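Trehalose monomycolate exporter MmpL3 (Mycobacterium tuberculosis, PDB 7NVH) probably exports trehalose monomycolate across the mycobacterial inner membrane for cell-envelope assembly, as a member of the RND permease superfamily. Local coordinates at residues K36-S41 with V233-Q238; F302-L307 with T623-G628. One frame throughout, in Å; residues are numbered along the deposited sequence.

Interaction 1: residues K36-S41 with V233-Q238; sequences KHVTQS and VHYFAQ. With AV0 (Lauryl Maltose Neopentyl Glycol), chain B.
Thr-39 and His-234 pair as a parallel beta bridge, their CA atoms 4.8 Å apart, in a minimal, weakly bonded parallel pair of strands, 38-39 and 233-234. A backbone hydrogen bond runs from Thr-39 N to Val-233 O (2.6 Å, nearly straight). Beyond the bridge the chain of residues 233-238 leaves in a type I turn from His-234 to Ala-237 that leads into helix 237-246. The His-234 imidazole caps this turn: ND1 accepts from Phe-236 N at 3.2 Å, the donor tilted slightly from the ring plane. With CG anti to its backbone N (chi1 -156°), the ring lies alongside residues 39-41, so that Thr-39 O stands over one face and Ser-41 O meets the edge at CD2 (3.6 Å). Val-38 packs on two sides. Its CG2 sits over the face of the Tyr-235 ring, 3.8 Å from the centroid and 22° off the normal, a CH-pi contact, while CG1 meets Val-233 CG1 at 3.8 Å. Polar groups of residues 39-40 bond the start of helix 139-147: Thr-39 OG1 and the backbone N of Gln-40 to Asp-140, Gln-40 NE2 to Asp-139. One alkyl chain of the detergent lauryl maltose neopentyl glycol runs past His-234 and Phe-236, its CAY atom 3.6 Å from His-234 CE1 and its terminal CAA 3.5 Å from Phe-236 CE2. Gln-40, Ser-41, His-234, Tyr-235 and Phe-236, at and just beyond the end of the strand pair, thus line part of the detergent pocket.

Interaction 2: residues F302-L307 with T623-G628; sequences FPQGFL and TAPVIG
Pro-625, in the first turn of helix 624-654, is received by three side chains of residues 302-307: Gln-304, Phe-306 and Leu-307. Phe-306 holds CG anti to its backbone N (chi1 165°), which swings the ring from the start of helix 305-336 toward the proline. Its CD2 comes within 3.6 Å of Pro-625 CB, the two side chains lying at a slant, and the far end of the same ring, CZ, reaches Val-626 CG2 at 4.0 Å. Leu-307 approaches from another direction, the Leu-307 and Pro-625 side chains crossing at about a right angle. Its branch point CG lies 3.9 Å from Pro-625 CB, while CD2 lies against the backbone carbonyl, 3.4 Å from Pro-625 O. Gln-304 touches the outer part of the proline. Its chain bends at chi2 (90°), folding the amide back, so both CG and NE2 lie near Pro-625 CG, the latter at 3.9 Å; the same side chain also packs on Ser-551 and Leu-555 of helix 544-556. Besides its contact with the proline, the Phe-306 ring stacks with Phe-43. Val-626 continues the apolar surface onto Met-695 and Tyr-698 of helix 694-726. No hydrogen bond spans the two segments: the contact rests on buried van der Waals packing, mostly of apolar side chains, with the Gln-304 amide and the Pro-625 carbonyl also in touch. Proline suits this place, because a first-turn residue has no intrahelical bond to donate from its N, and its ring offers a compact apolar surface to the neighbouring helix start.

Overall arrangement
From the N terminus, residues 36-41 meet 233-238 in interaction 1, closing a loop that holds the antiparallel sheet with strands 70-74 and 127-131 as well as helices 176-200 and 203-227. The chain then runs through helices 237-246, 248-265 and 270-297 before interaction 2 opens at 302-307; it closes at 623-628, around the second such sheet, with strands 451-457 and 508-514. The two loops follow in series, neither nesting nor crossing. In space, however, they touch: Phe-306 packs with CD1 on His-234 ND1 (3.5 Å) and CE1 on Phe-236 CB. Interaction 1 stays within the N-terminal part, whereas interaction 2 joins the two MMPL family regions.

Interaction 1: residues K36-S41 with V233-Q238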
loop_
_atom_site.group_PDB
_atom_site.type_symbol
_atom_site.label_atom_id
_atom_site.label_comp_id
_atom_site.label_asym_id
_atom_site.label_seq_id
_atom_site.Cartn_x
_atom_site.Cartn_y
_atom_site.Cartn_z
ATOM N N LYS A 36 10.624 -14.015 -4.775
ATOM C CA LYS A 36 10.333 -15.376 -4.345
ATOM C C LYS A 36 9.852 -15.425 -2.901
ATOM O O LYS A 36 8.971 -16.225 -2.566
ATOM C CB LYS A 36 11.570 -16.255 -4.520
ATOM C CG LYS A 36 12.031 -16.393 -5.959
ATOM C CD LYS A 36 12.900 -17.626 -6.144
ATOM C CE LYS A 36 14.313 -17.388 -5.636
ATOM N NZ LYS A 36 15.183 -16.773 -6.675
ATOM N N HIS A 37 10.411 -14.583 -2.034
ATOM C CA HIS A 37 10.185 -14.676 -0.598
ATOM C C HIS A 37 9.070 -13.772 -0.090
ATOM O O HIS A 37 8.814 -13.755 1.117
ATOM C CB HIS A 37 11.479 -14.360 0.154
ATOM C CG HIS A 37 12.542 -15.400 -0.017
ATOM N ND1 HIS A 37 13.303 -15.503 -1.160
ATOM C CD2 HIS A 37 12.970 -16.382 0.810
ATOM C CE1 HIS A 37 14.154 -16.505 -1.031
ATOM N NE2 HIS A 37 13.973 -17.054 0.156
ATOM N N VAL A 38 8.405 -13.025 -0.961
ATOM C CA VAL A 38 7.302 -12.176 -0.531
ATOM C C VAL A 38 6.068 -13.033 -0.293
ATOM O O VAL A 38 5.756 -13.938 -1.075
ATOM C CB VAL A 38 7.030 -11.067 -1.560
ATOM C CG1 VAL A 38 8.145 -10.043 -1.535
ATOM C CG2 VAL A 38 6.897 -11.654 -2.945
ATOM N N THR A 39 5.369 -12.755 0.801
ATOM C CA THR A 39 4.176 -13.490 1.186
ATOM C C THR A 39 2.927 -12.667 0.899
ATOM O O THR A 39 2.988 -11.471 0.610
ATOM C CB THR A 39 4.231 -13.865 2.669
ATOM O OG1 THR A 39 3.151 -14.752 2.978
ATOM C CG2 THR A 39 4.113 -12.623 3.530
ATOM N N GLN A 40 1.774 -13.330 0.983
ATOM C CA GLN A 40 0.488 -12.673 0.788
ATOM C C GLN A 40 -0.336 -12.619 2.066
ATOM O O GLN A 40 -1.500 -12.205 2.023
ATOM C CB GLN A 40 -0.311 -13.372 -0.313
ATOM C CG GLN A 40 -0.554 -14.844 -0.061
ATOM C CD GLN A 40 -1.339 -15.493 -1.177
ATOM O OE1 GLN A 40 -1.303 -15.039 -2.318
ATOM N NE2 GLN A 40 -2.061 -16.558 -0.853
ATOM N N SER A 41 0.231 -13.020 3.197
ATOM C CA SER A 41 -0.465 -13.003 4.471
ATOM C C SER A 41 -0.040 -11.791 5.287
ATOM O O SER A 41 1.092 -11.314 5.181
ATOM C CB SER A 41 -0.188 -14.283 5.261
ATOM O OG SER A 41 1.142 -14.302 5.746
ATOM N N VAL A 233 7.404 -10.583 4.516
ATOM C CA VAL A 233 7.344 -9.373 3.706
ATOM C C VAL A 233 6.206 -9.542 2.713
ATOM O O VAL A 233 6.145 -10.549 1.998
ATOM C CB VAL A 233 8.674 -9.102 2.986
ATOM C CG1 VAL A 233 8.459 -8.191 1.794
ATOM C CG2 VAL A 233 9.677 -8.494 3.946
ATOM N N HIS A 234 5.305 -8.567 2.672
ATOM C CA HIS A 234 4.124 -8.685 1.834
ATOM C C HIS A 234 4.462 -8.446 0.365
ATOM O O HIS A 234 5.525 -7.929 0.016
ATOM C CB HIS A 234 3.046 -7.704 2.287
ATOM C CG HIS A 234 1.663 -8.113 1.893
ATOM N ND1 HIS A 234 1.047 -7.648 0.753
ATOM C CD2 HIS A 234 0.782 -8.955 2.481
ATOM C CE1 HIS A 234 -0.157 -8.180 0.658
ATOM N NE2 HIS A 234 -0.342 -8.979 1.693
ATOM N N TYR A 235 3.527 -8.844 -0.501
ATOM C CA TYR A 235 3.692 -8.621 -1.933
ATOM C C TYR A 235 3.708 -7.135 -2.261
ATOM O O TYR A 235 4.439 -6.697 -3.156
ATOM C CB TYR A 235 2.573 -9.320 -2.704
ATOM C CG TYR A 235 2.910 -10.715 -3.166
ATOM C CD1 TYR A 235 2.487 -11.824 -2.450
ATOM C CD2 TYR A 235 3.640 -10.926 -4.327
ATOM C CE1 TYR A 235 2.789 -13.104 -2.870
ATOM C CE2 TYR A 235 3.945 -12.204 -4.757
ATOM C CZ TYR A 235 3.518 -13.289 -4.023
ATOM O OH TYR A 235 3.817 -14.565 -4.441
ATOM N N PHE A 236 2.902 -6.343 -1.552
ATOM C CA PHE A 236 2.826 -4.907 -1.789
ATOM C C PHE A 236 4.102 -4.167 -1.427
ATOM O O PHE A 236 4.173 -2.956 -1.659
ATOM C CB PHE A 236 1.671 -4.301 -0.999
ATOM C CG PHE A 236 0.415 -4.147 -1.789
ATOM C CD1 PHE A 236 -0.045 -2.891 -2.132
ATOM C CD2 PHE A 236 -0.306 -5.253 -2.190
ATOM C CE1 PHE A 236 -1.199 -2.739 -2.858
ATOM C CE2 PHE A 236 -1.465 -5.109 -2.919
ATOM C CZ PHE A 236 -1.911 -3.850 -3.255
ATOM N N ALA A 237 5.099 -4.846 -0.864
ATOM C CA ALA A 237 6.319 -4.153 -0.471
ATOM C C ALA A 237 7.023 -3.547 -1.676
ATOM O O ALA A 237 7.484 -2.402 -1.620
ATOM C CB ALA A 237 7.251 -5.108 0.271
ATOM N N GLN A 238 7.097 -4.284 -2.783
ATOM C CA GLN A 238 7.883 -3.813 -3.921
ATOM C C GLN A 238 7.196 -2.729 -4.753
ATOM O O GLN A 238 7.902 -1.824 -5.229
ATOM C CB GLN A 238 8.331 -5.016 -4.763
ATOM C CG GLN A 238 7.262 -6.023 -5.129
ATOM C CD GLN A 238 7.838 -7.276 -5.753
ATOM O OE1 GLN A 238 9.042 -7.367 -5.990
ATOM N NE2 GLN A 238 6.981 -8.255 -6.013
HETATM C C1 AV0 B . -6.294 -15.652 2.550
HETATM O O1 AV0 B . -6.848 -14.764 1.642
HETATM C C2 AV0 B . -5.147 -14.997 3.295
HETATM O O2 AV0 B . -4.145 -14.613 2.352
HETATM C C3 AV0 B . -4.543 -15.933 4.297
HETATM O O3 AV0 B . -3.602 -15.167 5.101
HETATM C C4 AV0 B . -5.540 -16.582 5.194
HETATM O O4 AV0 B . -4.927 -17.766 5.821
HETATM C C5 AV0 B . -6.805 -17.065 4.481
HETATM O O5 AV0 B . -7.343 -16.086 3.503
HETATM C C6 AV0 B . -7.859 -17.340 5.502
HETATM O O6 AV0 B . -9.036 -16.659 5.145
HETATM C CAA AV0 B . -0.339 -8.035 -4.464
HETATM C CAB AV0 B . -14.664 -22.580 -4.612
HETATM O OAI AV0 B . -3.496 -14.357 7.737
HETATM O OAJ AV0 B . -19.686 -15.945 -0.942
HETATM O OAL AV0 B . -14.391 -10.068 0.913
HETATM O OAN AV0 B . -15.577 -15.719 0.378
HETATM O OAP AV0 B . -13.006 -16.325 -0.578
HETATM O OAQ AV0 B . -5.718 -17.557 10.504
HETATM O OAR AV0 B . -20.389 -12.846 0.223
HETATM O OAS AV0 B . -2.387 -18.227 9.212
HETATM O OAT AV0 B . -19.241 -10.229 -0.168
HETATM O OAU AV0 B . -5.734 -19.182 8.104
HETATM O OAV AV0 B . -16.449 -10.238 -0.183
HETATM C CAW AV0 B . -1.093 -9.292 -4.071
HETATM C CAX AV0 B . -14.136 -21.286 -5.309
HETATM C CAY AV0 B . -1.025 -9.477 -2.563
HETATM C CAZ AV0 B . -13.659 -20.271 -4.233
HETATM C CBA AV0 B . -2.049 -10.528 -2.135
HETATM C CBB AV0 B . -13.206 -18.971 -4.935
HETATM C CBC AV0 B . -3.432 -10.150 -2.698
HETATM C CBD AV0 B . -12.875 -17.873 -3.875
HETATM C CBE AV0 B . -4.536 -10.989 -1.977
HETATM C CBF AV0 B . -11.999 -16.790 -4.537
HETATM C CBG AV0 B . -4.222 -12.538 -2.132
HETATM C CBH AV0 B . -11.562 -15.728 -3.458
HETATM C CBI AV0 B . -4.854 -13.315 -0.917
HETATM C CBJ AV0 B . -10.054 -15.393 -3.655
HETATM C CBK AV0 B . -6.245 -13.961 -1.350
HETATM C CBL AV0 B . -9.577 -14.413 -2.528
HETATM C CBM AV0 B . -3.365 -15.260 8.811
HETATM C CBN AV0 B . -19.285 -14.834 -1.708
HETATM C CBP AV0 B . -14.041 -11.259 1.582
HETATM C CBQ AV0 B . -7.430 -13.282 -0.546
HETATM C CBR AV0 B . -8.816 -15.239 -1.434
HETATM C CBS AV0 B . -8.010 -15.308 0.990
HETATM C CBT AV0 B . -9.873 -13.649 0.317
HETATM O OBV AV0 B . -10.946 -14.612 0.312
HETATM O OBX AV0 B . -12.456 -12.868 0.736
HETATM O OBY AV0 B . -5.206 -16.379 7.697
HETATM O OBZ AV0 B . -17.175 -13.662 -1.469
HETATM O OCB AV0 B . -16.206 -12.955 0.528
HETATM C CCC AV0 B . -4.657 -15.991 9.015
HETATM C CCD AV0 B . -18.484 -13.879 -0.843
HETATM C CCF AV0 B . -13.831 -12.362 0.573
HETATM C CCH AV0 B . -14.604 -14.679 0.009
HETATM C CCJ AV0 B . -12.199 -14.105 -0.023
HETATM C CCL AV0 B . -13.253 -15.182 0.265
HETATM C CCM AV0 B . -8.523 -14.362 -0.181
HETATM C CCN AV0 B . -4.440 -17.187 9.947
HETATM C CCO AV0 B . -19.282 -12.586 -0.666
HETATM C CCQ AV0 B . -14.882 -13.449 0.804
HETATM C CCR AV0 B . -4.408 -17.451 7.082
HETATM C CCS AV0 B . -16.403 -12.598 -0.789
HETATM C CCT AV0 B . -3.847 -18.390 9.311
HETATM C CCU AV0 B . -18.469 -11.477 -0.093
HETATM C CCV AV0 B . -4.394 -18.691 7.963
HETATM C CCW AV0 B . -17.207 -11.301 -0.810
#

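Interaction 2: residues F302-L307 with T623-G628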
loop_
_atom_site.group_PDB
_atom_site.type_symbol
_atom_site.label_atom_id
_atom_site.label_comp_id
_atom_site.label_asym_id
_atom_site.label_seq_id
_atom_site.Cartn_x
_atom_site.Cartn_y
_atom_site.Cartn_z
ATOM N N PHE A 302 0.079 -0.819 14.534
ATOM C CA PHE A 302 -1.002 -1.654 14.041
ATOM C C PHE A 302 -0.555 -3.113 13.981
ATOM O O PHE A 302 0.593 -3.399 13.628
ATOM C CB PHE A 302 -1.448 -1.178 12.663
ATOM C CG PHE A 302 -2.032 0.201 12.668
ATOM C CD1 PHE A 302 -2.721 0.669 13.770
ATOM C CD2 PHE A 302 -1.878 1.037 11.581
ATOM C CE1 PHE A 302 -3.253 1.936 13.779
ATOM C CE2 PHE A 302 -2.411 2.306 11.587
ATOM C CZ PHE A 302 -3.097 2.755 12.688
ATOM N N PRO A 303 -1.439 -4.058 14.314
ATOM C CA PRO A 303 -1.029 -5.467 14.381
ATOM C C PRO A 303 -1.004 -6.184 13.040
ATOM O O PRO A 303 -0.530 -7.327 12.986
ATOM C CB PRO A 303 -2.082 -6.082 15.306
ATOM C CG PRO A 303 -3.298 -5.260 15.056
ATOM C CD PRO A 303 -2.826 -3.861 14.768
ATOM N N GLN A 304 -1.494 -5.567 11.969
ATOM C CA GLN A 304 -1.498 -6.222 10.669
ATOM C C GLN A 304 -0.074 -6.415 10.169
ATOM O O GLN A 304 0.723 -5.474 10.153
ATOM C CB GLN A 304 -2.299 -5.400 9.662
ATOM C CG GLN A 304 -3.794 -5.631 9.717
ATOM C CD GLN A 304 -4.490 -4.696 10.679
ATOM O OE1 GLN A 304 -4.088 -4.563 11.833
ATOM N NE2 GLN A 304 -5.542 -4.041 10.208
ATOM N N GLY A 305 0.247 -7.642 9.752
ATOM C CA GLY A 305 1.560 -7.909 9.194
ATOM C C GLY A 305 1.787 -7.262 7.847
ATOM O O GLY A 305 2.940 -7.096 7.437
ATOM N N PHE A 306 0.712 -6.910 7.144
ATOM C CA PHE A 306 0.839 -6.137 5.915
ATOM C C PHE A 306 1.437 -4.766 6.203
ATOM O O PHE A 306 2.447 -4.374 5.607
ATOM C CB PHE A 306 -0.537 -6.018 5.257
ATOM C CG PHE A 306 -0.627 -4.974 4.179
ATOM C CD1 PHE A 306 -0.332 -5.291 2.867
ATOM C CD2 PHE A 306 -1.045 -3.689 4.471
ATOM C CE1 PHE A 306 -0.429 -4.340 1.872
ATOM C CE2 PHE A 306 -1.139 -2.734 3.480
ATOM C CZ PHE A 306 -0.832 -3.061 2.180
ATOM N N LEU A 307 0.845 -4.041 7.151
ATOM C CA LEU A 307 1.297 -2.686 7.443
ATOM C C LEU A 307 2.698 -2.681 8.036
ATOM O O LEU A 307 3.492 -1.784 7.744
ATOM C CB LEU A 307 0.309 -1.999 8.380
ATOM C CG LEU A 307 -0.932 -1.461 7.670
ATOM C CD1 LEU A 307 -1.793 -0.661 8.616
ATOM C CD2 LEU A 307 -0.527 -0.617 6.477
ATOM N N THR A 623 -9.964 -1.350 1.394
ATOM C CA THR A 623 -9.284 -2.215 2.348
ATOM C C THR A 623 -8.734 -1.369 3.488
ATOM O O THR A 623 -8.085 -0.345 3.247
ATOM C CB THR A 623 -8.159 -2.995 1.669
ATOM O OG1 THR A 623 -8.667 -3.639 0.495
ATOM C CG2 THR A 623 -7.606 -4.051 2.601
ATOM N N ALA A 624 -8.998 -1.795 4.723
ATOM C CA ALA A 624 -8.658 -0.972 5.882
ATOM C C ALA A 624 -7.163 -0.710 6.029
ATOM O O ALA A 624 -6.789 0.453 6.256
ATOM C CB ALA A 624 -9.243 -1.605 7.149
ATOM N N PRO A 625 -6.265 -1.703 5.941
ATOM C CA PRO A 625 -4.832 -1.378 6.063
ATOM C C PRO A 625 -4.342 -0.392 5.018
ATOM O O PRO A 625 -3.502 0.469 5.318
ATOM C CB PRO A 625 -4.158 -2.747 5.912
ATOM C CG PRO A 625 -5.176 -3.708 6.378
ATOM C CD PRO A 625 -6.475 -3.161 5.880
ATOM N N VAL A 626 -4.852 -0.490 3.789
ATOM C CA VAL A 626 -4.409 0.425 2.747
ATOM C C VAL A 626 -4.875 1.840 3.050
ATOM O O VAL A 626 -4.232 2.808 2.643
ATOM C CB VAL A 626 -4.894 -0.058 1.371
ATOM C CG1 VAL A 626 -4.432 0.889 0.280
ATOM C CG2 VAL A 626 -4.382 -1.445 1.111
ATOM N N ILE A 627 -5.982 1.991 3.777
ATOM C CA ILE A 627 -6.404 3.323 4.196
ATOM C C ILE A 627 -5.376 3.934 5.139
ATOM O O ILE A 627 -5.029 5.115 5.022
ATOM C CB ILE A 627 -7.802 3.266 4.837
ATOM C CG1 ILE A 627 -8.820 2.761 3.817
ATOM C CG2 ILE A 627 -8.206 4.631 5.359
ATOM C CD1 ILE A 627 -8.792 3.518 2.513
ATOM N N GLY A 628 -4.871 3.142 6.086
ATOM C CA GLY A 628 -3.816 3.634 6.955
ATOM C C GLY A 628 -2.546 3.964 6.196
ATOM O O GLY A 628 -1.889 4.974 6.468
#